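Local coordinates for protein NAD-dependent L-serine dehydrogenase (Pseudomonas aeruginosa, PDB 3OBB) that catalyses the NAD-dependent oxidation of L-serine and methyl-L-serine, acts weakly on beta-hydroxyisobutyrate, and is possibly involved in serine catabolism, at residues P17-L22 with D40-A45; E144-A149 with I160-P165; C96-P101 with V171-N176. One frame throughout, in Å; residues are numbered along the deposited sequence.

Interaction 1 of 3, residues P17-L22 with D40-A45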
loop_
_atom_site.group_PDB
_atom_site.type_symbol
_atom_site.label_atom_id
_atom_site.label_comp_id
_atom_site.label_asym_id
_atom_site.label_seq_id
_atom_site.Cartn_x
_atom_site.Cartn_y
_atom_site.Cartn_z
ATOM N N PRO A 17 32.271 17.977 -7.025
ATOM C CA PRO A 17 33.367 17.027 -6.792
ATOM C C PRO A 17 33.686 16.133 -7.996
ATOM O O PRO A 17 34.841 15.750 -8.165
ATOM C CB PRO A 17 32.882 16.174 -5.588
ATOM C CG PRO A 17 31.412 16.320 -5.565
ATOM C CD PRO A 17 31.096 17.687 -6.181
HETATM N N MSE A 18 32.690 15.811 -8.816
HETATM C CA MSE A 18 32.928 15.055 -10.053
HETATM C C MSE A 18 33.845 15.840 -10.996
HETATM O O MSE A 18 34.787 15.279 -11.533
HETATM C CB MSE A 18 31.614 14.701 -10.772
HETATM C CG MSE A 18 30.692 13.777 -9.989
HETATM SE SE MSE A 18 28.920 13.666 -10.813
HETATM C CE MSE A 18 29.516 12.917 -12.524
ATOM N N ALA A 19 33.572 17.137 -11.176
ATOM C CA ALA A 19 34.383 17.974 -12.062
ATOM C C ALA A 19 35.768 18.202 -11.457
ATOM O O ALA A 19 36.768 18.223 -12.170
ATOM C CB ALA A 19 33.697 19.297 -12.354
ATOM N N THR A 20 35.823 18.320 -10.130
ATOM C CA THR A 20 37.100 18.450 -9.432
ATOM C C THR A 20 37.946 17.213 -9.624
ATOM O O THR A 20 39.149 17.330 -9.836
ATOM C CB THR A 20 36.912 18.728 -7.919
ATOM O OG1 THR A 20 36.122 19.911 -7.781
ATOM C CG2 THR A 20 38.263 18.918 -7.202
ATOM N N ASN A 21 37.319 16.031 -9.559
ATOM C CA ASN A 21 38.050 14.797 -9.834
ATOM C C ASN A 21 38.649 14.680 -11.227
ATOM O O ASN A 21 39.770 14.161 -11.378
ATOM C CB ASN A 21 37.230 13.554 -9.501
ATOM C CG ASN A 21 37.244 13.279 -8.052
ATOM O OD1 ASN A 21 38.300 13.376 -7.420
ATOM N ND2 ASN A 21 36.078 13.012 -7.481
ATOM N N LEU A 22 37.918 15.170 -12.228
ATOM C CA LEU A 22 38.468 15.290 -13.589
ATOM C C LEU A 22 39.728 16.154 -13.627
ATOM O O LEU A 22 40.725 15.754 -14.210
ATOM C CB LEU A 22 37.412 15.773 -14.580
ATOM C CG LEU A 22 36.293 14.753 -14.824
ATOM C CD1 LEU A 22 35.316 15.297 -15.854
ATOM C CD2 LEU A 22 36.867 13.419 -15.302
ATOM N N ASP A 40 33.432 29.368 -8.635
ATOM C CA ASP A 40 34.703 29.828 -8.040
ATOM C C ASP A 40 35.477 28.703 -7.376
ATOM O O ASP A 40 36.699 28.666 -7.435
ATOM C CB ASP A 40 34.480 30.933 -7.016
ATOM C CG ASP A 40 33.894 32.182 -7.615
ATOM O OD1 ASP A 40 34.168 32.524 -8.803
ATOM O OD2 ASP A 40 33.154 32.836 -6.853
ATOM N N GLY A 41 34.752 27.795 -6.754
ATOM C CA GLY A 41 35.334 26.576 -6.164
ATOM C C GLY A 41 36.131 25.771 -7.184
ATOM O O GLY A 41 37.236 25.326 -6.919
ATOM N N LEU A 42 35.562 25.609 -8.369
ATOM C CA LEU A 42 36.220 24.881 -9.436
ATOM C C LEU A 42 37.352 25.684 -10.016
ATOM O O LEU A 42 38.374 25.119 -10.320
ATOM C CB LEU A 42 35.219 24.459 -10.541
ATOM C CG LEU A 42 34.694 23.016 -10.515
ATOM C CD1 LEU A 42 35.822 22.037 -10.854
ATOM C CD2 LEU A 42 34.054 22.674 -9.154
ATOM N N VAL A 43 37.172 26.993 -10.158
ATOM C CA VAL A 43 38.244 27.871 -10.647
ATOM C C VAL A 43 39.452 27.837 -9.701
ATOM O O VAL A 43 40.582 27.728 -10.153
ATOM C CB VAL A 43 37.772 29.350 -10.926
ATOM C CG1 VAL A 43 38.941 30.259 -11.295
ATOM C CG2 VAL A 43 36.768 29.399 -12.043
ATOM N N ALA A 44 39.220 27.896 -8.390
ATOM C CA ALA A 44 40.321 27.761 -7.421
ATOM C C ALA A 44 41.123 26.459 -7.601
ATOM O O ALA A 44 42.320 26.425 -7.371
ATOM C CB ALA A 44 39.804 27.902 -5.973
ATOM N N ALA A 45 40.466 25.391 -8.025
ATOM C CA ALA A 45 41.132 24.090 -8.199
ATOM C C ALA A 45 41.778 23.886 -9.595
ATOM O O ALA A 45 42.334 22.813 -9.903
ATOM C CB ALA A 45 40.165 22.995 -7.905
#
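Thr20 turns its OG1 back beside its own backbone N, trans to the carbonyl carbon (chi1 -57°), while Leu42 comes up with its first torsion at -99°, away from a staggered value, which brings its methyls up against Ala19 and Thr20. Together these rotations set the leucine fork against one side of the helix carrying Thr20 and Ala19. The setting is the Rossmann fold: helix 15-24 follows the glycine-rich loop with Gly10, Gly12 and Gly15, helix 36-44 is the next helix along, and both lie on the same face of the sheet, linked by strand 28-32. All of residues 17-22 belong to the NAD(+)-binding region.

The two helices come near enough for the CA atoms of Thr20 and Leu42 to lie 6.5 Å apart. At that spacing the Leu42 side chain spans the gap. Its CD1 meets the methyl of Ala19, an apolar contact with 3.8 Å from Leu42 CD1 to Ala19 CB. CD1 also lies beside the threonine hydroxyl, and CD2 closes on it from the other arm of the fork, so the Thr20 and Leu42 side chains meet at a slant. No hydrogen bond passes between the segments.

On the sheet side of the pair, Ala19 packs on Phe8 and Leu29 and Leu42 on Val31, while Leu11 touches both. The interface thus continues the hydrophobic layer between helices and strands, with Thr20 at its partly exposed edge. The hydroxyl is not left without a polar partner: OG1 is hydrogen-bonded to Ala16 O one turn earlier in its own helix, and the methyls CD1 and CD2 of Leu42 each stand 3.7 Å from Thr20 OG1.

Interaction 2 of 3, residues E144-A149 with I160-P165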
loop_
_atom_site.group_PDB
_atom_site.type_symbol
_atom_site.label_atom_id
_atom_site.label_comp_id
_atom_site.label_asym_id
_atom_site.label_seq_id
_atom_site.Cartn_x
_atom_site.Cartn_y
_atom_site.Cartn_z
ATOM N N GLU A 144 30.676 1.740 -28.649
ATOM C CA GLU A 144 31.656 2.682 -29.206
ATOM C C GLU A 144 31.862 3.868 -28.261
ATOM O O GLU A 144 32.974 4.122 -27.795
ATOM C CB GLU A 144 31.203 3.148 -30.611
ATOM C CG GLU A 144 31.817 4.472 -31.142
ATOM C CD GLU A 144 30.945 5.723 -30.888
ATOM O OE1 GLU A 144 31.550 6.843 -30.713
ATOM O OE2 GLU A 144 29.661 5.599 -30.866
ATOM N N ALA A 145 30.771 4.580 -27.978
ATOM C CA ALA A 145 30.814 5.813 -27.195
ATOM C C ALA A 145 31.239 5.565 -25.740
ATOM O O ALA A 145 31.960 6.391 -25.141
ATOM C CB ALA A 145 29.473 6.539 -27.280
ATOM N N LEU A 146 30.819 4.415 -25.197
ATOM C CA LEU A 146 31.288 3.963 -23.888
ATOM C C LEU A 146 32.807 3.756 -23.872
ATOM O O LEU A 146 33.485 4.110 -22.900
ATOM C CB LEU A 146 30.568 2.687 -23.445
ATOM C CG LEU A 146 31.036 2.083 -22.121
ATOM C CD1 LEU A 146 30.977 3.104 -20.984
ATOM C CD2 LEU A 146 30.236 0.838 -21.771
ATOM N N GLU A 147 33.338 3.188 -24.951
ATOM C CA GLU A 147 34.786 3.024 -25.030
ATOM C C GLU A 147 35.537 4.347 -24.996
ATOM O O GLU A 147 36.491 4.464 -24.236
ATOM C CB GLU A 147 35.225 2.087 -26.167
ATOM C CG GLU A 147 34.923 0.594 -25.860
ATOM C CD GLU A 147 34.918 0.264 -24.345
ATOM O OE1 GLU A 147 33.891 -0.248 -23.839
ATOM O OE2 GLU A 147 35.928 0.535 -23.652
ATOM N N LYS A 148 35.076 5.345 -25.754
ATOM C CA LYS A 148 35.702 6.686 -25.738
ATOM C C LYS A 148 35.624 7.321 -24.347
ATOM O O LYS A 148 36.605 7.876 -23.848
ATOM C CB LYS A 148 35.056 7.628 -26.766
ATOM C CG LYS A 148 35.613 7.525 -28.178
ATOM C CD LYS A 148 34.570 7.953 -29.218
ATOM C CE LYS A 148 35.168 8.027 -30.636
ATOM N NZ LYS A 148 34.134 7.625 -31.655
ATOM N N ALA A 149 34.455 7.213 -23.721
ATOM C CA ALA A 149 34.225 7.819 -22.414
ATOM C C ALA A 149 34.937 7.124 -21.260
ATOM O O ALA A 149 35.042 7.693 -20.174
ATOM C CB ALA A 149 32.719 7.907 -22.110
ATOM N N ILE A 160 31.620 0.607 -13.439
ATOM C CA ILE A 160 31.040 1.165 -14.648
ATOM C C ILE A 160 30.248 0.085 -15.348
ATOM O O ILE A 160 30.804 -0.875 -15.885
ATOM C CB ILE A 160 32.106 1.860 -15.576
ATOM C CG1 ILE A 160 32.901 2.904 -14.781
ATOM C CG2 ILE A 160 31.436 2.542 -16.749
ATOM C CD1 ILE A 160 34.313 2.985 -15.159
ATOM N N PHE A 161 28.932 0.244 -15.325
ATOM C CA PHE A 161 28.068 -0.724 -15.946
ATOM C C PHE A 161 27.487 -0.199 -17.234
ATOM O O PHE A 161 27.011 0.939 -17.272
ATOM C CB PHE A 161 26.929 -1.102 -14.992
ATOM C CG PHE A 161 27.395 -1.740 -13.726
ATOM C CD1 PHE A 161 27.459 -1.004 -12.543
ATOM C CD2 PHE A 161 27.764 -3.081 -13.699
ATOM C CE1 PHE A 161 27.859 -1.593 -11.357
ATOM C CE2 PHE A 161 28.201 -3.674 -12.510
ATOM C CZ PHE A 161 28.252 -2.919 -11.336
ATOM N N HIS A 162 27.550 -1.021 -18.285
ATOM C CA HIS A 162 26.829 -0.763 -19.523
ATOM C C HIS A 162 25.472 -1.411 -19.354
ATOM O O HIS A 162 25.348 -2.629 -19.466
ATOM C CB HIS A 162 27.576 -1.394 -20.705
ATOM C CG HIS A 162 27.099 -0.940 -22.051
ATOM N ND1 HIS A 162 26.257 0.140 -22.226
ATOM C CD2 HIS A 162 27.396 -1.388 -23.294
ATOM C CE1 HIS A 162 26.028 0.312 -23.516
ATOM N NE2 HIS A 162 26.715 -0.596 -24.185
ATOM N N ALA A 163 24.475 -0.593 -19.016
ATOM C CA ALA A 163 23.155 -1.071 -18.686
ATOM C C ALA A 163 22.369 -1.514 -19.929
ATOM O O ALA A 163 21.496 -2.379 -19.837
ATOM C CB ALA A 163 22.402 -0.013 -17.921
ATOM N N GLY A 164 22.682 -0.931 -21.085
ATOM C CA GLY A 164 21.990 -1.285 -22.330
ATOM C C GLY A 164 22.046 -0.151 -23.348
ATOM O O GLY A 164 22.949 0.727 -23.249
ATOM N N PRO A 165 21.071 -0.113 -24.294
ATOM C CA PRO A 165 21.103 0.963 -25.301
ATOM C C PRO A 165 20.678 2.347 -24.748
ATOM O O PRO A 165 20.710 2.574 -23.525
ATOM C CB PRO A 165 20.152 0.455 -26.404
ATOM C CG PRO A 165 19.165 -0.435 -25.659
ATOM C CD PRO A 165 19.909 -1.008 -24.462
#
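Helix segment 144-149 packs over strand segment 160-165 with Leu146 opposite His162 in the register, their CA atoms 7.8 Å apart; Ile160 and His162 both direct their CB toward the helix and Phe161, between them, directs its CB away.

Leu146 is the one helix residue to make the contact, and it divides its two methyls between two strand residues. With CG trans to the backbone N (chi1 177°), the side chain carries its two methyls toward the strand. Its CD2 settles over one face of the imidazole, 4.0 Å from the centroid of the His162 ring and 28° off the ring normal, a CH-pi contact. The methyl is displaced toward the root of the ring: Leu146 CD2 is 3.6 Å from His162 CG and equally close to His162 CB, but 4.1 Å from His162 ND1. The other branch, CD1, makes a looser apolar contact with Ile160, at 4.3 Å from its CG2.

Helix 143-156 is the crossover of a beta-alpha-beta unit whose strands, 135-140 and 159-164, run parallel and side by side, the latter as the outermost strand of the sheet within this chain. Val139 on the first strand is shared by both sides of the contact: Leu146 packs on its side chain, and its carbonyl O receives a hydrogen bond from His162 ND1, which helps hold the imidazole in one rotation against the leucine. Further along the helix, Phe153 touches both Leu146 and Ile160. The strand also meets the second subunit, where Phe161 and Ala163 pack on Ile207 of that neighbouring chain.

Interaction 3 of 3, residues C96-P101 with V171-N176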
loop_
_atom_site.group_PDB
_atom_site.type_symbol
_atom_site.label_atom_id
_atom_site.label_comp_id
_atom_site.label_asym_id
_atom_site.label_seq_id
_atom_site.Cartn_x
_atom_site.Cartn_y
_atom_site.Cartn_z
ATOM N N CYS A 96 24.739 12.965 -17.249
ATOM C CA CYS A 96 24.887 12.197 -15.997
ATOM C C CYS A 96 23.899 12.593 -14.929
ATOM O O CYS A 96 23.982 12.109 -13.805
ATOM C CB CYS A 96 26.282 12.367 -15.388
ATOM S SG CYS A 96 27.612 11.879 -16.465
ATOM N N SER A 97 22.963 13.464 -15.288
ATOM C CA SER A 97 21.855 13.774 -14.409
ATOM C C SER A 97 20.959 12.563 -14.316
ATOM O O SER A 97 21.027 11.651 -15.145
ATOM C CB SER A 97 21.044 14.935 -14.984
ATOM O OG SER A 97 21.883 16.056 -15.155
ATOM N N THR A 98 20.090 12.575 -13.324
ATOM C CA THR A 98 19.044 11.582 -13.255
ATOM C C THR A 98 17.766 12.208 -13.763
ATOM O O THR A 98 17.246 13.172 -13.166
ATOM C CB THR A 98 18.876 11.049 -11.817
ATOM O OG1 THR A 98 20.093 10.394 -11.437
ATOM C CG2 THR A 98 17.727 10.048 -11.744
ATOM N N ILE A 99 17.277 11.649 -14.870
ATOM C CA ILE A 99 16.109 12.167 -15.549
ATOM C C ILE A 99 15.302 10.984 -16.051
ATOM O O ILE A 99 15.824 9.879 -16.144
ATOM C CB ILE A 99 16.510 13.112 -16.723
ATOM C CG1 ILE A 99 17.216 12.334 -17.850
ATOM C CG2 ILE A 99 17.388 14.253 -16.202
ATOM C CD1 ILE A 99 17.609 13.200 -19.078
ATOM N N ALA A 100 14.031 11.203 -16.349
ATOM C CA ALA A 100 13.179 10.140 -16.860
ATOM C C ALA A 100 13.797 9.509 -18.122
ATOM O O ALA A 100 14.324 10.221 -18.982
ATOM C CB ALA A 100 11.779 10.656 -17.123
ATOM N N PRO A 101 13.812 8.166 -18.191
ATOM C CA PRO A 101 14.275 7.460 -19.370
ATOM C C PRO A 101 13.700 7.986 -20.684
ATOM O O PRO A 101 14.443 8.089 -21.652
ATOM C CB PRO A 101 13.806 6.024 -19.107
ATOM C CG PRO A 101 13.931 5.896 -17.664
ATOM C CD PRO A 101 13.482 7.216 -17.109
ATOM N N VAL A 171 17.155 3.847 -16.895
ATOM C CA VAL A 171 16.209 2.815 -16.484
ATOM C C VAL A 171 16.807 2.081 -15.286
ATOM O O VAL A 171 16.123 1.874 -14.284
ATOM C CB VAL A 171 15.810 1.811 -17.660
ATOM C CG1 VAL A 171 14.867 0.758 -17.168
ATOM C CG2 VAL A 171 15.143 2.564 -18.845
ATOM N N ALA A 172 18.096 1.707 -15.384
ATOM C CA ALA A 172 18.747 0.928 -14.330
ATOM C C ALA A 172 18.742 1.755 -13.038
ATOM O O ALA A 172 18.435 1.222 -11.953
ATOM C CB ALA A 172 20.195 0.513 -14.767
ATOM N N LYS A 173 19.013 3.056 -13.183
ATOM C CA LYS A 173 19.107 4.012 -12.071
ATOM C C LYS A 173 17.793 4.154 -11.308
ATOM O O LYS A 173 17.773 4.129 -10.075
ATOM C CB LYS A 173 19.579 5.403 -12.566
ATOM C CG LYS A 173 19.648 6.493 -11.462
ATOM C CD LYS A 173 20.636 6.121 -10.346
ATOM C CE LYS A 173 20.577 7.093 -9.168
ATOM N NZ LYS A 173 20.998 8.495 -9.529
ATOM N N VAL A 174 16.699 4.337 -12.047
ATOM C CA VAL A 174 15.409 4.492 -11.409
ATOM C C VAL A 174 14.893 3.186 -10.801
ATOM O O VAL A 174 14.198 3.216 -9.812
ATOM C CB VAL A 174 14.333 5.203 -12.315
ATOM C CG1 VAL A 174 14.867 6.596 -12.838
ATOM C CG2 VAL A 174 13.783 4.268 -13.456
ATOM N N CYS A 175 15.210 2.043 -11.396
ATOM C CA CYS A 175 14.851 0.747 -10.789
ATOM C C CYS A 175 15.628 0.545 -9.478
ATOM O O CYS A 175 15.060 0.109 -8.458
ATOM C CB CYS A 175 15.202 -0.375 -11.760
ATOM S SG CYS A 175 14.072 -0.414 -13.227
ATOM N N ASN A 176 16.930 0.854 -9.529
ATOM C CA ASN A 176 17.823 0.672 -8.402
ATOM C C ASN A 176 17.394 1.554 -7.252
ATOM O O ASN A 176 17.299 1.073 -6.153
ATOM C CB ASN A 176 19.275 1.003 -8.758
ATOM C CG ASN A 176 20.181 0.913 -7.558
ATOM O OD1 ASN A 176 20.693 -0.157 -7.249
ATOM N ND2 ASN A 176 20.337 2.042 -6.817
#
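The irregular segment 96-101 runs past the side of helix segment 171-176, with CA atoms 7.7 Å apart at Thr98 and Lys173 and only 5.8 Å apart at Pro101 and Val171, where helix 101-112 begins with Ala100 as its N-cap.

At the close end Val171 CG2 rests against the proline ring, 3.7 Å from Pro101 CB and touching CG as well. At the other end the meeting is polar. Lys173 leaves the helix with CG trans to its backbone N, then bends at chi2 (61°) and again at chi4 (-64°), which brings the amino group round to the threonine hydroxyl: Lys173 NZ donates a 2.8 Å hydrogen bond to Thr98 OG1. The two side chains cross nearly at right angles, and the lysine CG lies against the threonine CG2 at 4.1 Å. Gln170, just ahead of the helix segment, bonds Ser97 O and Ile99 N and so secures the loop around Thr98.

Lys173 is an active-site residue and Thr98 binds NAD(+), so this bond places the lysine beside a cofactor-binding residue, across the junction of the nucleotide-binding domain and the long helix 168-196. NZ is held by two hydrogen bonds, to Thr98 OG1 and Val123 O; a weak, long approach to the sulfonate of a buffer molecule, probably from crystallisation, is consistent with NZ also facing a site that can take an anionic group.

Overall arrangement
Interactions 1 and 2 belong to the nucleotide-binding domain, one between two helices, the other between a helix and the edge strand 159-164; their centres are about 25 Å apart and they do not touch. Interaction 3 holds the active-site Lys173. Interaction 1 lies about 25 Å from it, centre to centre, yet its 17-22 segment is part of the NAD(+)-binding region, and the nearest atoms of the two are about 4 Å apart, without touching. Interaction 2 is closer, about 15 Å between centres, and touches interaction 3 directly: Ala163 CB meets Ala172 CB at 3.9 Å, where strand 159-164 leads into helix 168-196. Interactions 2 and 3 also both face the second subunit.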